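Local coordinates for protein lovastatin nonaketide synthase, polyketide synthase component (Aspergillus terreus, PDB 7CPX) that builds the dihydromonacolin L chain of lovastatin from nine malonyl-CoA units, using NADPH and S-adenosyl-L-methionine, as a homodimeric iterative polyketide synthase, at residues A[968-973]-A[1007-1012]; A[1001-1006]-A[1166-1171]; A[1023-1028]-A[1202-1207]; A[1029-1034]-A[1075-1080]; A[1040-1045]-A[1062-1067]. The protein carries 2 engineered substitutions. All coordinates share one frame; numbering follows the deposited sequence.

Contact 1: A[968-973]-A[1007-1012]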
# COMPACT_ATOMS: atom_id res chain seq x y z
N PHE A 968 -2.72 4.15 -4.33
CA PHE A 968 -1.53 3.72 -5.06
C PHE A 968 -0.36 3.69 -4.10
O PHE A 968 -0.33 4.43 -3.12
CB PHE A 968 -1.21 4.67 -6.22
CG PHE A 968 -2.35 4.86 -7.18
CD1 PHE A 968 -3.45 5.63 -6.84
CD2 PHE A 968 -2.31 4.30 -8.44
CE1 PHE A 968 -4.49 5.81 -7.72
CE2 PHE A 968 -3.34 4.48 -9.33
CZ PHE A 968 -4.44 5.24 -8.97
N GLN A 969 0.61 2.83 -4.39
CA GLN A 969 1.84 2.78 -3.61
C GLN A 969 2.98 2.38 -4.54
O GLN A 969 3.15 1.19 -4.84
CB GLN A 969 1.72 1.83 -2.43
CG GLN A 969 2.89 1.91 -1.46
CD GLN A 969 2.64 1.13 -0.19
OE1 GLN A 969 1.78 0.26 -0.14
NE2 GLN A 969 3.40 1.45 0.85
N TRP A 970 3.73 3.37 -5.01
CA TRP A 970 4.90 3.10 -5.84
C TRP A 970 6.07 2.71 -4.96
O TRP A 970 6.45 3.45 -4.05
CB TRP A 970 5.25 4.32 -6.68
CG TRP A 970 4.22 4.66 -7.70
CD1 TRP A 970 4.21 4.29 -9.01
CD2 TRP A 970 3.05 5.46 -7.50
NE1 TRP A 970 3.10 4.80 -9.63
CE2 TRP A 970 2.37 5.52 -8.73
CE3 TRP A 970 2.52 6.12 -6.39
CZ2 TRP A 970 1.18 6.22 -8.88
CZ3 TRP A 970 1.34 6.81 -6.55
CH2 TRP A 970 0.68 6.85 -7.78
N LEU A 971 6.65 1.55 -5.24
CA LEU A 971 7.74 0.99 -4.46
C LEU A 971 9.03 1.08 -5.25
O LEU A 971 9.07 0.70 -6.43
CB LEU A 971 7.44 -0.46 -4.09
CG LEU A 971 6.04 -0.72 -3.53
CD1 LEU A 971 5.76 -2.20 -3.45
CD2 LEU A 971 5.89 -0.07 -2.17
N ASN A 972 10.09 1.57 -4.61
CA ASN A 972 11.38 1.71 -5.26
C ASN A 972 12.47 1.53 -4.22
O ASN A 972 12.24 1.68 -3.02
CB ASN A 972 11.51 3.08 -5.95
CG ASN A 972 12.80 3.24 -6.71
OD1 ASN A 972 13.60 2.31 -6.80
ND2 ASN A 972 13.01 4.42 -7.27
N PHE A 973 13.66 1.19 -4.69
CA PHE A 973 14.84 1.06 -3.83
C PHE A 973 15.94 1.89 -4.49
O PHE A 973 16.75 1.38 -5.26
CB PHE A 973 15.25 -0.39 -3.66
CG PHE A 973 14.39 -1.14 -2.68
CD1 PHE A 973 13.08 -1.45 -2.99
CD2 PHE A 973 14.90 -1.55 -1.46
CE1 PHE A 973 12.29 -2.14 -2.10
CE2 PHE A 973 14.11 -2.24 -0.57
CZ PHE A 973 12.80 -2.54 -0.88
N LEU A 1007 0.60 12.47 -11.79
CA LEU A 1007 0.45 12.20 -13.22
C LEU A 1007 -0.05 10.78 -13.46
O LEU A 1007 -0.97 10.56 -14.25
CB LEU A 1007 1.79 12.40 -13.94
CG LEU A 1007 2.35 13.81 -14.12
CD1 LEU A 1007 3.36 13.80 -15.26
CD2 LEU A 1007 1.26 14.82 -14.39
N MET A 1008 0.56 9.81 -12.78
CA MET A 1008 0.17 8.42 -12.98
C MET A 1008 -1.26 8.18 -12.49
O MET A 1008 -2.00 7.41 -13.12
CB MET A 1008 1.14 7.49 -12.25
CG MET A 1008 2.56 7.55 -12.80
SD MET A 1008 3.62 6.23 -12.17
CE MET A 1008 2.95 4.82 -13.04
N ILE A 1009 -1.66 8.82 -11.40
CA ILE A 1009 -3.02 8.68 -10.91
C ILE A 1009 -4.01 9.26 -11.92
O ILE A 1009 -5.04 8.65 -12.22
CB ILE A 1009 -3.17 9.35 -9.54
CG1 ILE A 1009 -2.31 8.62 -8.51
CG2 ILE A 1009 -4.62 9.37 -9.10
CD1 ILE A 1009 -2.12 9.36 -7.22
N ALA A 1010 -3.70 10.44 -12.45
CA ALA A 1010 -4.58 11.04 -13.45
C ALA A 1010 -4.68 10.15 -14.68
O ALA A 1010 -5.77 9.97 -15.24
CB ALA A 1010 -4.08 12.43 -13.83
N GLY A 1011 -3.56 9.59 -15.12
CA GLY A 1011 -3.59 8.66 -16.24
C GLY A 1011 -4.43 7.43 -15.93
O GLY A 1011 -5.14 6.91 -16.80
N THR A 1012 -4.37 6.96 -14.68
CA THR A 1012 -5.20 5.83 -14.28
C THR A 1012 -6.68 6.15 -14.43
O THR A 1012 -7.48 5.27 -14.78
CB THR A 1012 -4.89 5.44 -12.84
OG1 THR A 1012 -3.50 5.12 -12.71
CG2 THR A 1012 -5.72 4.24 -12.41

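Contact 2: A[1001-1006]-A[1166-1171]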
# COMPACT_ATOMS: atom_id res chain seq x y z
N MET A 1001 8.58 13.24 -7.06
CA MET A 1001 7.93 11.95 -6.89
C MET A 1001 6.43 12.12 -6.72
O MET A 1001 5.64 11.40 -7.33
CB MET A 1001 8.52 11.22 -5.69
CG MET A 1001 9.94 10.73 -5.89
SD MET A 1001 10.69 10.09 -4.37
CE MET A 1001 9.59 8.73 -3.98
N ALA A 1002 6.03 13.08 -5.89
CA ALA A 1002 4.61 13.32 -5.67
C ALA A 1002 3.93 13.77 -6.96
O ALA A 1002 2.81 13.33 -7.26
CB ALA A 1002 4.41 14.36 -4.57
N MET A 1003 4.58 14.64 -7.73
CA MET A 1003 3.97 15.13 -8.95
C MET A 1003 3.86 14.03 -10.00
O MET A 1003 2.86 13.95 -10.73
CB MET A 1003 4.75 16.33 -9.49
CG MET A 1003 4.68 17.54 -8.57
SD MET A 1003 5.09 19.09 -9.38
CE MET A 1003 4.59 20.25 -8.11
N GLU A 1004 4.88 13.17 -10.10
CA GLU A 1004 4.80 12.05 -11.03
C GLU A 1004 3.73 11.06 -10.59
O GLU A 1004 3.04 10.47 -11.42
CB GLU A 1004 6.16 11.36 -11.13
CG GLU A 1004 7.22 12.21 -11.80
CD GLU A 1004 6.91 12.50 -13.25
OE1 GLU A 1004 6.03 11.81 -13.82
OE2 GLU A 1004 7.54 13.40 -13.84
N ALA A 1005 3.58 10.86 -9.28
CA ALA A 1005 2.49 10.04 -8.78
C ALA A 1005 1.15 10.63 -9.16
O ALA A 1005 0.22 9.91 -9.52
CB ALA A 1005 2.60 9.89 -7.26
N ALA A 1006 1.02 11.96 -9.06
CA ALA A 1006 -0.20 12.62 -9.50
C ALA A 1006 -0.45 12.38 -10.98
O ALA A 1006 -1.59 12.13 -11.39
CB ALA A 1006 -0.11 14.12 -9.20
N LEU A 1166 9.90 13.56 -17.68
CA LEU A 1166 9.25 13.83 -16.40
C LEU A 1166 8.89 15.31 -16.30
O LEU A 1166 9.40 16.15 -17.04
CB LEU A 1166 10.15 13.43 -15.24
CG LEU A 1166 10.15 11.94 -14.86
CD1 LEU A 1166 10.69 11.10 -16.00
CD2 LEU A 1166 10.96 11.72 -13.60
N LEU A 1167 8.00 15.61 -15.36
CA LEU A 1167 7.60 17.00 -15.14
C LEU A 1167 8.81 17.86 -14.78
O LEU A 1167 9.03 18.92 -15.38
CB LEU A 1167 6.56 17.08 -14.03
CG LEU A 1167 5.21 16.45 -14.34
CD1 LEU A 1167 4.32 16.46 -13.11
CD2 LEU A 1167 4.54 17.18 -15.49
N LEU A 1168 9.60 17.40 -13.82
CA LEU A 1168 10.74 18.16 -13.33
C LEU A 1168 11.92 17.23 -13.12
O LEU A 1168 11.76 16.11 -12.63
CB LEU A 1168 10.42 18.86 -12.00
CG LEU A 1168 9.57 20.13 -12.06
CD1 LEU A 1168 9.07 20.49 -10.68
CD2 LEU A 1168 10.38 21.27 -12.64
N HIS A 1169 13.09 17.70 -13.50
CA HIS A 1169 14.32 17.09 -13.04
C HIS A 1169 14.57 17.57 -11.61
O HIS A 1169 14.75 18.78 -11.41
CB HIS A 1169 15.48 17.46 -13.95
CG HIS A 1169 16.75 16.72 -13.67
ND1 HIS A 1169 17.01 16.11 -12.46
CD2 HIS A 1169 17.84 16.49 -14.44
CE1 HIS A 1169 18.20 15.54 -12.50
NE2 HIS A 1169 18.73 15.76 -13.69
N PRO A 1170 14.57 16.69 -10.61
CA PRO A 1170 14.71 17.16 -9.22
C PRO A 1170 15.89 18.11 -9.03
O PRO A 1170 15.90 18.91 -8.09
CB PRO A 1170 14.90 15.86 -8.44
CG PRO A 1170 14.13 14.86 -9.22
CD PRO A 1170 14.32 15.24 -10.66
N ALA A 1171 16.88 18.02 -9.92
CA ALA A 1171 17.98 18.98 -9.88
C ALA A 1171 17.48 20.40 -10.13
O ALA A 1171 17.88 21.33 -9.43
CB ALA A 1171 19.04 18.60 -10.91

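Contact 3: A[1023-1028]-A[1202-1207]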
# COMPACT_ATOMS: atom_id res chain seq x y z
N LEU A 1023 0.16 20.66 -1.47
CA LEU A 1023 -0.27 21.45 -0.33
C LEU A 1023 0.24 20.85 0.97
O LEU A 1023 0.30 19.63 1.13
CB LEU A 1023 -1.80 21.54 -0.28
CG LEU A 1023 -2.49 22.05 -1.54
CD1 LEU A 1023 -3.99 21.89 -1.44
CD2 LEU A 1023 -2.13 23.51 -1.78
N ASP A 1024 0.62 21.73 1.90
CA ASP A 1024 1.00 21.34 3.26
C ASP A 1024 2.02 20.21 3.24
O ASP A 1024 2.00 19.31 4.09
CB ASP A 1024 -0.23 20.94 4.07
CG ASP A 1024 0.07 20.81 5.56
OD1 ASP A 1024 1.22 21.06 5.96
OD2 ASP A 1024 -0.86 20.47 6.32
N MET A 1025 2.93 20.23 2.27
CA MET A 1025 3.94 19.19 2.17
C MET A 1025 4.97 19.36 3.28
O MET A 1025 5.38 20.47 3.61
CB MET A 1025 4.62 19.22 0.81
CG MET A 1025 5.76 18.22 0.69
SD MET A 1025 6.23 17.90 -1.01
CE MET A 1025 7.47 16.63 -0.78
N SER A 1026 5.40 18.23 3.84
CA SER A 1026 6.38 18.21 4.91
C SER A 1026 7.41 17.14 4.63
O SER A 1026 7.06 15.99 4.33
CB SER A 1026 5.71 17.95 6.26
OG SER A 1026 6.67 17.90 7.30
N ILE A 1027 8.69 17.50 4.72
CA ILE A 1027 9.79 16.56 4.61
C ILE A 1027 10.21 16.22 6.04
O ILE A 1027 10.84 17.03 6.72
CB ILE A 1027 10.96 17.14 3.81
CG1 ILE A 1027 10.59 17.25 2.33
CG2 ILE A 1027 12.20 16.28 3.97
CD1 ILE A 1027 9.63 18.37 2.01
N ASP A 1028 9.87 15.01 6.48
CA ASP A 1028 10.07 14.63 7.87
C ASP A 1028 11.46 14.08 8.14
O ASP A 1028 12.06 14.39 9.17
CB ASP A 1028 9.02 13.59 8.28
CG ASP A 1028 7.60 14.11 8.14
OD1 ASP A 1028 7.15 14.32 7.00
OD2 ASP A 1028 6.94 14.31 9.18
N ASP A 1202 4.56 24.91 2.00
CA ASP A 1202 3.15 25.26 2.15
C ASP A 1202 2.38 24.98 0.86
O ASP A 1202 1.31 24.38 0.89
CB ASP A 1202 3.00 26.72 2.56
CG ASP A 1202 1.59 27.07 2.97
OD1 ASP A 1202 0.73 26.16 2.99
OD2 ASP A 1202 1.33 28.25 3.28
N ARG A 1203 2.92 25.41 -0.28
CA ARG A 1203 2.24 25.10 -1.54
C ARG A 1203 3.20 25.19 -2.71
O ARG A 1203 3.59 26.29 -3.11
CB ARG A 1203 1.05 26.03 -1.75
CG ARG A 1203 0.34 25.81 -3.07
CD ARG A 1203 -0.81 26.77 -3.25
NE ARG A 1203 -0.35 28.16 -3.25
CZ ARG A 1203 0.22 28.76 -4.29
NH1 ARG A 1203 0.42 28.13 -5.43
NH2 ARG A 1203 0.58 30.03 -4.17
N ILE A 1204 3.54 24.05 -3.29
CA ILE A 1204 4.07 24.05 -4.65
C ILE A 1204 2.90 24.06 -5.63
O ILE A 1204 1.79 23.66 -5.30
CB ILE A 1204 4.99 22.84 -4.90
CG1 ILE A 1204 6.00 22.67 -3.77
CG2 ILE A 1204 5.72 22.99 -6.22
CD1 ILE A 1204 5.61 21.62 -2.77
N THR A 1205 3.15 24.53 -6.84
CA THR A 1205 2.11 24.49 -7.87
C THR A 1205 2.77 24.49 -9.23
O THR A 1205 3.44 25.46 -9.59
CB THR A 1205 1.16 25.67 -7.73
OG1 THR A 1205 0.66 25.74 -6.39
CG2 THR A 1205 0.01 25.51 -8.69
N LEU A 1206 2.57 23.42 -9.99
CA LEU A 1206 3.24 23.21 -11.26
C LEU A 1206 2.23 23.08 -12.39
O LEU A 1206 1.18 22.45 -12.24
CB LEU A 1206 4.11 21.95 -11.19
CG LEU A 1206 4.88 21.59 -12.45
CD1 LEU A 1206 6.31 21.23 -12.10
CD2 LEU A 1206 4.22 20.43 -13.16
N VAL A 1207 2.56 23.70 -13.52
CA VAL A 1207 1.77 23.58 -14.74
C VAL A 1207 2.42 22.48 -15.58
O VAL A 1207 3.38 22.76 -16.32
CB VAL A 1207 1.69 24.90 -15.50
CG1 VAL A 1207 0.83 24.75 -16.75
CG2 VAL A 1207 1.13 26.00 -14.61

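Contact 4: A[1029-1034]-A[1075-1080]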
# COMPACT_ATOMS: atom_id res chain seq x y z
N LYS A 1029 11.99 13.26 7.23
CA LYS A 1029 13.29 12.62 7.43
C LYS A 1029 14.04 12.61 6.11
O LYS A 1029 13.61 11.95 5.16
CB LYS A 1029 13.13 11.20 7.97
CG LYS A 1029 14.45 10.49 8.22
CD LYS A 1029 14.25 9.18 8.95
CE LYS A 1029 15.57 8.54 9.32
NZ LYS A 1029 15.40 7.32 10.16
N ALA A 1030 15.14 13.35 6.04
CA ALA A 1030 15.98 13.33 4.85
C ALA A 1030 16.59 11.95 4.67
O ALA A 1030 17.10 11.35 5.62
CB ALA A 1030 17.07 14.39 4.96
N VAL A 1031 16.54 11.45 3.44
CA VAL A 1031 17.10 10.14 3.12
C VAL A 1031 18.60 10.30 2.92
O VAL A 1031 19.04 10.91 1.94
CB VAL A 1031 16.43 9.53 1.89
CG1 VAL A 1031 17.34 8.50 1.24
CG2 VAL A 1031 15.11 8.89 2.27
N ILE A 1032 19.39 9.74 3.83
CA ILE A 1032 20.84 9.80 3.75
C ILE A 1032 21.34 8.52 3.10
O ILE A 1032 21.04 7.42 3.57
CB ILE A 1032 21.47 9.99 5.14
CG1 ILE A 1032 20.78 11.12 5.90
CG2 ILE A 1032 22.96 10.25 5.01
CD1 ILE A 1032 20.82 12.46 5.19
N PHE A 1033 22.09 8.66 2.01
CA PHE A 1033 22.68 7.53 1.31
C PHE A 1033 24.10 7.34 1.82
O PHE A 1033 24.96 8.21 1.65
CB PHE A 1033 22.67 7.76 -0.20
CG PHE A 1033 21.30 7.87 -0.79
CD1 PHE A 1033 20.56 6.73 -1.08
CD2 PHE A 1033 20.74 9.10 -1.05
CE1 PHE A 1033 19.30 6.83 -1.62
CE2 PHE A 1033 19.48 9.21 -1.59
CZ PHE A 1033 18.75 8.07 -1.88
N ASP A 1034 24.35 6.19 2.46
CA ASP A 1034 25.69 5.91 2.97
C ASP A 1034 26.71 5.85 1.84
O ASP A 1034 27.83 6.35 1.98
CB ASP A 1034 25.68 4.60 3.76
CG ASP A 1034 27.00 4.32 4.45
OD1 ASP A 1034 27.89 5.20 4.40
OD2 ASP A 1034 27.15 3.23 5.03
N SER A 1075 10.13 4.32 7.54
CA SER A 1075 9.84 5.59 8.17
C SER A 1075 9.26 6.56 7.15
O SER A 1075 9.22 6.29 5.95
CB SER A 1075 11.10 6.18 8.81
OG SER A 1075 12.07 6.49 7.83
N LEU A 1076 8.81 7.71 7.65
CA LEU A 1076 8.24 8.75 6.81
C LEU A 1076 9.34 9.72 6.38
O LEU A 1076 9.97 10.36 7.23
CB LEU A 1076 7.13 9.50 7.54
CG LEU A 1076 6.42 10.56 6.70
CD1 LEU A 1076 5.55 9.91 5.64
CD2 LEU A 1076 5.59 11.49 7.56
N SER A 1077 9.57 9.81 5.08
CA SER A 1077 10.51 10.78 4.54
C SER A 1077 9.84 12.11 4.23
O SER A 1077 10.41 13.18 4.50
CB SER A 1077 11.16 10.24 3.27
OG SER A 1077 12.57 10.24 3.37
N ALA A 1078 8.63 12.07 3.68
CA ALA A 1078 7.90 13.28 3.35
C ALA A 1078 6.41 12.96 3.32
O ALA A 1078 6.01 11.81 3.23
CB ALA A 1078 8.35 13.86 2.01
N LYS A 1079 5.60 14.02 3.38
CA LYS A 1079 4.16 13.87 3.30
C LYS A 1079 3.56 15.17 2.79
O LYS A 1079 4.21 16.22 2.80
CB LYS A 1079 3.55 13.51 4.66
CG LYS A 1079 3.79 14.55 5.74
CD LYS A 1079 3.03 14.21 7.01
CE LYS A 1079 3.28 15.24 8.09
NZ LYS A 1079 2.51 14.95 9.33
N GLY A 1080 2.31 15.08 2.34
CA GLY A 1080 1.61 16.26 1.87
C GLY A 1080 0.33 15.88 1.16
O GLY A 1080 -0.14 14.75 1.27

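Contact 5: A[1040-1045]-A[1062-1067]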
# COMPACT_ATOMS: atom_id res chain seq x y z
N VAL A 1040 18.15 2.60 -0.58
CA VAL A 1040 17.21 3.19 0.36
C VAL A 1040 15.82 3.00 -0.22
O VAL A 1040 15.53 3.45 -1.33
CB VAL A 1040 17.51 4.68 0.60
CG1 VAL A 1040 16.48 5.29 1.53
CG2 VAL A 1040 18.91 4.85 1.16
N GLU A 1041 14.95 2.33 0.54
CA GLU A 1041 13.61 2.05 0.05
C GLU A 1041 12.75 3.30 0.15
O GLU A 1041 12.67 3.93 1.21
CB GLU A 1041 12.98 0.92 0.85
CG GLU A 1041 11.55 0.59 0.43
CD GLU A 1041 11.02 -0.65 1.11
OE1 GLU A 1041 11.82 -1.40 1.71
OE2 GLU A 1041 9.79 -0.88 1.05
N LEU A 1042 12.12 3.66 -0.96
CA LEU A 1042 11.16 4.76 -1.02
C LEU A 1042 9.82 4.20 -1.48
O LEU A 1042 9.72 3.62 -2.57
CB LEU A 1042 11.63 5.86 -1.98
CG LEU A 1042 12.92 6.58 -1.60
CD1 LEU A 1042 13.23 7.67 -2.61
CD2 LEU A 1042 12.82 7.18 -0.21
N ASN A 1043 8.80 4.37 -0.65
CA ASN A 1043 7.45 3.93 -0.95
C ASN A 1043 6.55 5.15 -0.94
O ASN A 1043 6.26 5.70 0.13
CB ASN A 1043 6.98 2.88 0.05
CG ASN A 1043 7.99 1.76 0.24
OD1 ASN A 1043 8.27 1.34 1.36
ND2 ASN A 1043 8.55 1.28 -0.86
N LEU A 1044 6.13 5.59 -2.11
CA LEU A 1044 5.23 6.73 -2.23
C LEU A 1044 3.80 6.20 -2.25
O LEU A 1044 3.36 5.63 -3.25
CB LEU A 1044 5.54 7.56 -3.47
CG LEU A 1044 4.48 8.60 -3.84
CD1 LEU A 1044 4.00 9.36 -2.61
CD2 LEU A 1044 5.02 9.57 -4.87
N THR A 1045 3.09 6.38 -1.15
CA THR A 1045 1.69 5.99 -1.04
C THR A 1045 0.83 7.23 -1.29
O THR A 1045 0.90 8.20 -0.52
CB THR A 1045 1.39 5.39 0.33
OG1 THR A 1045 2.28 4.29 0.57
CG2 THR A 1045 -0.04 4.92 0.40
N PHE A 1062 -0.49 12.19 -0.04
CA PHE A 1062 0.68 11.43 -0.45
C PHE A 1062 1.70 11.40 0.68
O PHE A 1062 1.82 12.36 1.45
CB PHE A 1062 1.31 12.00 -1.73
CG PHE A 1062 2.08 13.27 -1.51
CD1 PHE A 1062 3.44 13.23 -1.26
CD2 PHE A 1062 1.46 14.50 -1.58
CE1 PHE A 1062 4.16 14.38 -1.06
CE2 PHE A 1062 2.18 15.67 -1.39
CZ PHE A 1062 3.53 15.61 -1.13
N LYS A 1063 2.42 10.29 0.76
CA LYS A 1063 3.43 10.07 1.80
C LYS A 1063 4.57 9.28 1.18
O LYS A 1063 4.37 8.14 0.75
CB LYS A 1063 2.84 9.33 3.00
CG LYS A 1063 1.62 9.98 3.61
CD LYS A 1063 1.07 9.15 4.75
CE LYS A 1063 -0.22 9.73 5.30
NZ LYS A 1063 -0.02 11.10 5.85
N ILE A 1064 5.75 9.88 1.12
CA ILE A 1064 6.96 9.19 0.70
C ILE A 1064 7.59 8.63 1.97
O ILE A 1064 8.26 9.34 2.72
CB ILE A 1064 7.92 10.11 -0.06
CG1 ILE A 1064 7.34 10.51 -1.41
CG2 ILE A 1064 9.26 9.42 -0.25
CD1 ILE A 1064 6.33 11.62 -1.33
N ASP A 1065 7.33 7.36 2.23
CA ASP A 1065 7.99 6.67 3.33
C ASP A 1065 9.37 6.21 2.89
O ASP A 1065 9.58 5.81 1.74
CB ASP A 1065 7.16 5.47 3.78
CG ASP A 1065 5.72 5.84 4.07
OD1 ASP A 1065 5.48 6.98 4.52
OD2 ASP A 1065 4.83 4.99 3.86
N SER A 1066 10.33 6.27 3.81
CA SER A 1066 11.70 5.94 3.49
C SER A 1066 12.27 4.99 4.53
O SER A 1066 11.93 5.05 5.72
CB SER A 1066 12.58 7.19 3.41
OG SER A 1066 12.50 7.95 4.60
N CYS A 1067 13.15 4.11 4.06
CA CYS A 1067 13.91 3.20 4.93
C CYS A 1067 15.34 3.17 4.43
O CYS A 1067 15.61 2.67 3.34
CB CYS A 1067 13.31 1.80 4.92
SG CYS A 1067 14.19 0.66 6.00

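Contact 1: A[968-973]-A[1007-1012]
Phe968 and Trp970 reach from strand 967-974 to Ile1009, which takes the largest share of the contact on the side of helix 995-1012. Ile1009 CG1 sits over one face of Phe968, 3.8 Å from the ring centroid and 18° off the ring normal, a CH-pi contact displaced toward the rim. The same CG1 meets Trp970 at its edge, 3.6 Å from CH2 and in the plane of the indole. Ile1009 can serve both rings because CG1 lies anti to its own carbonyl carbon (chi1 -65°).

The second kind of contact is made by Met1008, which slides past Trp970 in the opposite direction, its CB 3.6 Å from Trp970 CZ2. A Met-aromatic pairing with the indole is doubtful in detail, because the sulfur is modelled too near NE1.

Polar bonding stays within the helix. Thr1012 OG1 bonds to Met1008 O at 2.8 Å, on the opposite face of that carbonyl from Thr1012 N, while Thr1012 CG2 meets the edge of Phe968, 3.8 Å from CZ.

The two segments meet at 131°. A sheet wrapped round a central helix is the hotdog fold, here the N-terminal half of the dehydratase domain.

Contact 2: A[1001-1006]-A[1166-1171]
Glu1004 lays its carboxyl end across the side chain of Leu1166, the two crossing at about a right angle, with Glu1004 CD 3.7 Å from Leu1166 CG. A bend at chi2 (-65°) brings the acid toward the 1166-1171 segment, where it takes the backbone N-H of Leu1167. Leu1167 N lies 2.7 Å from Glu1004 OE2, the angle at the hydrogen is 157°, and the donor arrives nearly along the C-O axis of the acid. His953 NE2 makes a weak hydrogen bond to the other oxygen, OE1. With a donor at each oxygen, the buried carboxylate would probably be stabilised in its charged form.

Helix 995-1012 belongs to the N-terminal hotdog of the dehydratase domain, while the 1166-1171 segment leads into helix 1170-1184 of the C-terminal hotdog. The contact therefore joins the two halves of a double hotdog. His1169, its NE2 hydrogen-bonded to Asp1134 OD2, holds the N-cap position of that second helix, which about one turn further on carries Asp1174, the predicted proton donor of the dehydratase.

The rest of the contact is apolar. Leu1167 points at the helix and sets CD1 against Met1003 CB at 3.6 Å, with the same methyl 3.8 Å from Met1003 O. Met1003 itself runs out extended beyond CG, and its SD passes Leu1168 CD1 at 4.4 Å. The sulfur end of Met1003, Leu1167 and Leu1168 also pack on Leu1206 of strand 1196-1206.

Contact 3: A[1023-1028]-A[1202-1207]
Leu1023 and Arg1203 form the tight part of this contact, facing each other as an antiparallel non-hydrogen-bonded pair with their CA atoms 4.6 Å apart. Their side chains lie side by side and point the same way: the CD2 methyl of Leu1023 rests on the aliphatic part of Arg1203, 3.6 Å from CG and 3.8 Å from CD. Next to this pair, Asp1024 N donates to Asp1202 O at 2.9 Å, with an angle of 159° at the hydrogen. The N-H comes from above the carbonyl plane, 40° out of it, and Leu1023 CA makes a CA-H...O contact with the same oxygen at 3.5 Å.

Strand 1016-1027 of the N-terminal hotdog and strand 1196-1206 of the C-terminal one are antiparallel neighbours that join the two hotdogs, and each chain turns a corner here, at Asp1024 and at Asp1202. Asp1202 and Arg1203 together face Glu1254 in a classic beta bulge. Arg1203, bent at chi3 (61°), takes its guanidinium away from Leu1023 to a salt bridge with Glu1254, while NH1 bonds Thr1205 OG1 at 2.6 Å in the guanidinium plane and also reaches Gln1252 OE1.

On the inner side the packing is looser: Met1025 SD and Ile1204 CD1 cross obliquely at 4.2 Å, near Tyr998 and Met1003 of helix 995-1012. The outer side is polar. Asp1024 is exposed to solvent and gives OD1 to His1200 NE2; Asp1202 OD1 lies 5.9 Å from Asp1024 OD1, like charges not in contact, and the Asp1202 side chain packs on Lys2050 of the second subunit.

Contact 4: A[1029-1034]-A[1075-1080]
Lys1029 lays its long side chain along the start of strand 1075-1087. Its CB lies 3.4 Å from Leu1076 O. Because CG is anti to the backbone N (chi1 -179°) and the chain stays extended beyond it, the methylenes continue along the strand to Ser1075, where CD comes within 3.6 Å of OG. At the tip, NZ ends 4.1 Å from the same OG, whose own hydrogen bond goes to Ser1066 O. The lysine thus meets this segment mainly with its hydrocarbon part, at the exposed margin of the contact.

The backbone of Lys1029 is gripped more firmly, by one residue. Its N-H donates to Ser1077 O at 3.2 Å and 167°, and its carbonyl oxygen takes a bond from Ser1077 OG at 2.7 Å, the hydroxyl lying almost straight ahead of the C=O (171°). Ser1077 OG has further hydrogen-bond partners in Ser1066 OG and Tyr998 OH, so a single buried hydroxyl links the 1029-1034 segment, two strands and the helix. Val1031 places its CG2 methyl beside this hydroxyl.

Ser1077 and Ala1078 both face Ile1064, a classic beta bulge in the pairing of strands 1057-1067 and 1075-1087 of the N-terminal hotdog. Beyond Lys1029 the 1029-1034 segment runs away from strand 1075-1087: Val1031 packs on Val1040 and Leu1042 of strand 1040-1052, its side chain about 9 Å from that of the predicted catalytic His985, and Phe1033, in a short and weakly bonded strand, pairs through its backbone with Thr991 of strand 990-992, just ahead of helix 995-1012.

Contact 5: A[1040-1045]-A[1062-1067]
Strands 1040-1045 and 1062-1067 run antiparallel at 164°, their axes approaching to 4.5 Å, with three hydrogen-bonded pairs (Glu1041 with Cys1067, Asn1043 with Asp1065, Thr1045 with Lys1063) in which every N-to-O distance is 2.9 Å. They are the two arms of a beta hairpin in the sheet of the N-terminal hotdog. Between these pairs the CA atoms turn toward carbonyls across the gap, as Ser1066 CA does to Glu1041 O at 3.2 Å.

Leu1042, Leu1044, Ile1064 and Ser1066 share the face that looks to helix 995-1012. Leu1044 and Ile1064 cross there, CD1 to CD1 at 3.5 Å; with CG of Leu1044 anti to its backbone N (chi1 168°), the same Leu1044 CD1 also approaches Phe1062, 3.9 Å from CB and at the edge of the ring. Leu1042 sends CD2 over the strand gap to Ser1066 CB at 3.6 Å. The same methyl, Leu1042 CD2, lies 4.2 Å from Ile1064 CG2. Tyr998, Met1001, Ala1002 and Ala1005 of the helix cover this layer.

Glu1041, Asn1043, Thr1045, Lys1063, Asp1065 and Cys1067 occupy the other face, which is buried against the second subunit. Across the strands on this face, Glu1041 CB and Cys1067 CB stand 4.2 Å apart. Lys1063, bent only at its last torsion, gives NZ to Val1048 O of the second subunit. Glu1041 extends its chain to a salt bridge between its OE2 and Arg941 NH1 of the second subunit.

In the fold
All five contacts lie in the dehydratase domain and share its hotdog framework. Helix 995-1012 serves both contact 1 and contact 2, whose centres are about 11 Å apart, and Ala1005 CB touches Trp970 CZ3 at 3.4 Å between them. Strand 967-974 of contact 1 neighbours the hairpin of contact 5, and contact 4 adjoins that hairpin on its other side, about 7 Å away between centres. Contacts 2 and 3 bind the N-terminal hotdog to the C-terminal one and meet through Met1003 and Leu1206. The side chain of Val1031 in contact 4 is about 9 Å from that of His985, and that of Leu1168 in contact 2 about 9 Å from that of Asp1174, the predicted catalytic residues.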